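Putative glucoamylase (Bacteroides uniformis, PDB 4GL3) is a putative glucoamylase, a hydrolase of the six-hairpin glycosidase clan that probably releases glucose from glucan or related oligosaccharide chains. Local coordinates at residues Ile155-Leu158 and Trp159-Glu163; Ser127-Met130 and Phe131-Leu134. All coordinates share one frame; numbering follows the deposited sequence.

How the contacts relate
Both contacts are local, contact 2 within helix 124-140 and contact 1 at the end of helix 146-161 and into the loop after it. They follow each other in series: contact 2 (127-134) is complete before contact 1 (155-163) opens, so neither nests in the other nor closes a long loop. The centre of contact 2 lies about 9 Å from that of the chain, the centre of contact 1 about 20 Å from it, and the two centres are about 11 Å apart. Packing between the helices joins them: Phe131 CZ is 3.5 Å from Leu158 O, Leu134 O is 3.5 Å from Ile155 CD1, and Phe131 also touches Trp159 and Ala162.

Contact 1 of 2, residues Ile155-Leu158 and Trp159-Glu163; sequences INNL and WRQAE
The last turns of helix 146-161 make this contact, where alpha-helical bonding gives way to a loop at Ala162 and Glu163. Trp159 N donates to Ile155 O at 2.8 Å and Arg160 N to Asn156 O at 2.9 Å, both i to i+4 bonds and nearly straight, the first at 166°. The next step is less regular: Gln161 N bonds to Asn157 O with an angle of only 132°, and shares its hydrogen weakly with Leu158 O, as expected where a helix runs out.

On the outer surface Asn156 and Arg160 run alongside each other, with Asn156 ND2 3.5 Å from Arg160 CD. A chi3 of 68° bends the arginine chain, and its guanidinium takes a water at its edge, in plane: NH1 of Arg160 donates to this water at 2.6 Å. Asn156 ND2 gives the same water a second, weak bond, so the two side chains are linked through solvent one turn apart.

Trp159 is buried, whereas Arg160 beside it is exposed. With CG anti to the backbone N, the indole is directed to where NE1 bonds to Asp405 OD2 and His403 meets the ring edge-to-face. The same side chain rests against Leu135 of helix 124-140 and against Leu202 and Ser205 of helix 197-205. Asn157 and Gln161 are exposed, and along this side of the helix Gln161 CG lies 3.2 Å from Asn157 O, the carbonyl oxygen that also accepts from Gln161 N.

Contact 2 of 2, residues Ser127-Met130 and Phe131-Leu134; sequences SAFM and FEGL
Met130, a selenomethionine, sends CG anti to its own backbone N (chi1 171°), then bends at chi2 and chi3, which carries SE across Leu134 to lie 3.8 Å from its CG. Leu134 has a different chi1 (-65°), with CG anti to the carbonyl carbon, beside the backbone N, and its CD1 comes 3.9 Å from Met130 CG. Leu134 CG thus sits between the selenium and Met130 O, touching both, the oxygen at 3.4 Å.

Glu132 is extended beyond CG and lies beside Phe129, pointing the same way; its OE1 is 3.7 Å from Phe129 CD1, with carboxylate and ring planes 44° apart. The other oxygen, OE2, accepts from Gly258 N and more weakly from Met257 N, which would help fix the buried carboxylate.

All this sits on helix 124-140, an inner helix, consistent with the (alpha/alpha)6 barrel of the six-hairpin glycosidases. Its i to i+4 bonds are unbroken here: Phe131 N to Ser127 O at 2.9 Å, Glu132 N to Ala128 O at 2.8 Å, Gly133 N to Phe129 O and Leu134 N to Met130 O.

Around it, Phe129 packs edge-to-face with Tyr254. A bound Tris molecule, probably from the crystallisation liquor though it may mark a pocket, lies about 4 Å from the Phe129 side chain. Ser127 OG bonds to Trp101 N, and the Trp101 ring meets that of Phe131, whose CD2 approaches Ser127 O to 3.2 Å.

Contact 1 of 2, residues Ile155-Leu158 and Trp159-Glu163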
# COMPACT_ATOMS: atom_id res chain seq x y z
N ILE A 155 -15.02 -11.20 8.18
CA ILE A 155 -14.14 -10.94 7.02
C ILE A 155 -14.60 -11.82 5.85
O ILE A 155 -14.65 -11.35 4.74
CB ILE A 155 -12.64 -11.19 7.34
CG1 ILE A 155 -12.09 -10.07 8.24
CG2 ILE A 155 -11.84 -11.32 6.05
CD1 ILE A 155 -10.70 -10.29 8.80
N ASN A 156 -14.94 -13.08 6.11
CA ASN A 156 -15.30 -13.95 5.00
C ASN A 156 -16.57 -13.43 4.30
O ASN A 156 -16.66 -13.48 3.11
CB ASN A 156 -15.52 -15.39 5.44
CG ASN A 156 -15.54 -16.35 4.24
OD1 ASN A 156 -14.58 -16.45 3.45
ND2 ASN A 156 -16.62 -17.01 4.09
N ASN A 157 -17.54 -12.96 5.09
CA ASN A 157 -18.76 -12.39 4.54
C ASN A 157 -18.51 -11.10 3.73
O ASN A 157 -19.04 -10.93 2.62
CB ASN A 157 -19.77 -12.16 5.66
CG ASN A 157 -21.06 -11.60 5.17
OD1 ASN A 157 -21.32 -10.40 5.35
ND2 ASN A 157 -21.86 -12.43 4.50
N LEU A 158 -17.69 -10.20 4.26
CA LEU A 158 -17.25 -9.01 3.50
C LEU A 158 -16.58 -9.40 2.20
O LEU A 158 -16.88 -8.85 1.11
CB LEU A 158 -16.29 -8.13 4.33
CG LEU A 158 -16.91 -7.34 5.47
CD1 LEU A 158 -15.80 -6.60 6.21
CD2 LEU A 158 -17.95 -6.37 4.93
N TRP A 159 -15.67 -10.36 2.29
CA TRP A 159 -14.97 -10.82 1.09
C TRP A 159 -15.96 -11.40 0.06
O TRP A 159 -15.87 -11.08 -1.12
CB TRP A 159 -13.90 -11.85 1.48
CG TRP A 159 -13.27 -12.63 0.37
CD1 TRP A 159 -13.20 -14.01 0.30
CD2 TRP A 159 -12.54 -12.14 -0.75
NE1 TRP A 159 -12.49 -14.39 -0.82
CE2 TRP A 159 -12.08 -13.26 -1.48
CE3 TRP A 159 -12.26 -10.87 -1.25
CZ2 TRP A 159 -11.39 -13.14 -2.67
CZ3 TRP A 159 -11.54 -10.74 -2.42
CH2 TRP A 159 -11.12 -11.88 -3.13
N ARG A 160 -16.90 -12.25 0.50
CA ARG A 160 -17.88 -12.82 -0.42
C ARG A 160 -18.86 -11.75 -1.01
O ARG A 160 -19.34 -11.92 -2.12
CB ARG A 160 -18.66 -13.97 0.20
CG ARG A 160 -17.80 -15.21 0.50
CD ARG A 160 -18.59 -16.24 1.29
NE ARG A 160 -19.64 -16.76 0.43
CZ ARG A 160 -19.45 -17.67 -0.52
NH1 ARG A 160 -18.25 -18.20 -0.74
NH2 ARG A 160 -20.47 -18.02 -1.26
N GLN A 161 -19.04 -10.63 -0.32
CA GLN A 161 -19.96 -9.58 -0.78
C GLN A 161 -19.31 -8.54 -1.72
O GLN A 161 -20.03 -7.69 -2.28
CB GLN A 161 -20.61 -8.89 0.42
CG GLN A 161 -21.60 -9.72 1.20
CD GLN A 161 -22.35 -8.90 2.29
OE1 GLN A 161 -21.84 -7.90 2.82
NE2 GLN A 161 -23.57 -9.30 2.60
N ALA A 162 -17.98 -8.63 -1.94
CA ALA A 162 -17.27 -7.63 -2.75
C ALA A 162 -17.49 -7.98 -4.23
O ALA A 162 -16.97 -8.99 -4.69
CB ALA A 162 -15.79 -7.58 -2.44
N GLU A 163 -18.25 -7.13 -4.96
CA GLU A 163 -18.72 -7.44 -6.34
C GLU A 163 -17.73 -6.97 -7.42
O GLU A 163 -18.02 -6.06 -8.20
CB GLU A 163 -20.10 -6.83 -6.59
CG GLU A 163 -21.23 -7.38 -5.73
CD GLU A 163 -22.46 -6.48 -5.83
OE1 GLU A 163 -22.86 -6.11 -6.98
OE2 GLU A 163 -22.97 -6.09 -4.77
O HOH W 1 -16.15 -18.20 0.87

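Contact 2 of 2, residues Ser127-Met130 and Phe131-Leu134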
# COMPACT_ATOMS: atom_id res chain seq x y z
N SER A 127 -10.57 -0.07 -1.82
CA SER A 127 -11.23 -1.23 -1.18
C SER A 127 -10.37 -2.49 -1.32
O SER A 127 -10.35 -3.33 -0.42
CB SER A 127 -12.61 -1.48 -1.80
OG SER A 127 -13.52 -0.46 -1.44
N ALA A 128 -9.66 -2.61 -2.45
CA ALA A 128 -8.76 -3.75 -2.70
C ALA A 128 -7.60 -3.74 -1.67
O ALA A 128 -7.21 -4.79 -1.19
CB ALA A 128 -8.21 -3.72 -4.14
N PHE A 129 -7.07 -2.57 -1.34
CA PHE A 129 -6.02 -2.48 -0.34
C PHE A 129 -6.56 -2.86 1.04
O PHE A 129 -5.87 -3.56 1.84
CB PHE A 129 -5.39 -1.10 -0.33
CG PHE A 129 -4.72 -0.71 -1.63
CD1 PHE A 129 -4.07 -1.66 -2.44
CD2 PHE A 129 -4.70 0.61 -2.01
CE1 PHE A 129 -3.42 -1.27 -3.63
CE2 PHE A 129 -4.08 1.01 -3.20
CZ PHE A 129 -3.47 0.06 -4.01
N MSE A 130 -7.82 -2.51 1.30
CA MSE A 130 -8.47 -2.98 2.55
C MSE A 130 -8.57 -4.52 2.54
O MSE A 130 -8.25 -5.16 3.54
CB MSE A 130 -9.83 -2.30 2.82
CG MSE A 130 -10.59 -2.95 3.98
SE MSE A 130 -9.69 -2.71 5.67
CE MSE A 130 -10.01 -0.85 5.86
N PHE A 131 -9.03 -5.12 1.43
CA PHE A 131 -9.16 -6.58 1.36
C PHE A 131 -7.80 -7.27 1.41
O PHE A 131 -7.67 -8.36 1.93
CB PHE A 131 -9.99 -7.02 0.14
CG PHE A 131 -11.49 -6.91 0.37
CD1 PHE A 131 -12.10 -7.67 1.31
CD2 PHE A 131 -12.24 -5.95 -0.28
CE1 PHE A 131 -13.45 -7.54 1.61
CE2 PHE A 131 -13.60 -5.82 -0.03
CZ PHE A 131 -14.20 -6.62 0.93
N GLU A 132 -6.77 -6.64 0.87
CA GLU A 132 -5.40 -7.17 0.99
C GLU A 132 -5.06 -7.39 2.48
O GLU A 132 -4.71 -8.49 2.93
CB GLU A 132 -4.41 -6.24 0.27
CG GLU A 132 -2.96 -6.72 0.23
CD GLU A 132 -2.04 -5.73 -0.48
OE1 GLU A 132 -2.47 -4.61 -0.87
OE2 GLU A 132 -0.86 -6.07 -0.67
N GLY A 133 -5.27 -6.37 3.29
CA GLY A 133 -5.16 -6.53 4.72
C GLY A 133 -6.14 -7.49 5.39
O GLY A 133 -5.73 -8.28 6.23
N LEU A 134 -7.43 -7.43 5.05
CA LEU A 134 -8.42 -8.28 5.71
C LEU A 134 -8.16 -9.75 5.39
O LEU A 134 -8.36 -10.61 6.26
CB LEU A 134 -9.86 -7.88 5.41
CG LEU A 134 -10.38 -6.49 5.89
CD1 LEU A 134 -11.85 -6.30 5.42
CD2 LEU A 134 -10.25 -6.32 7.41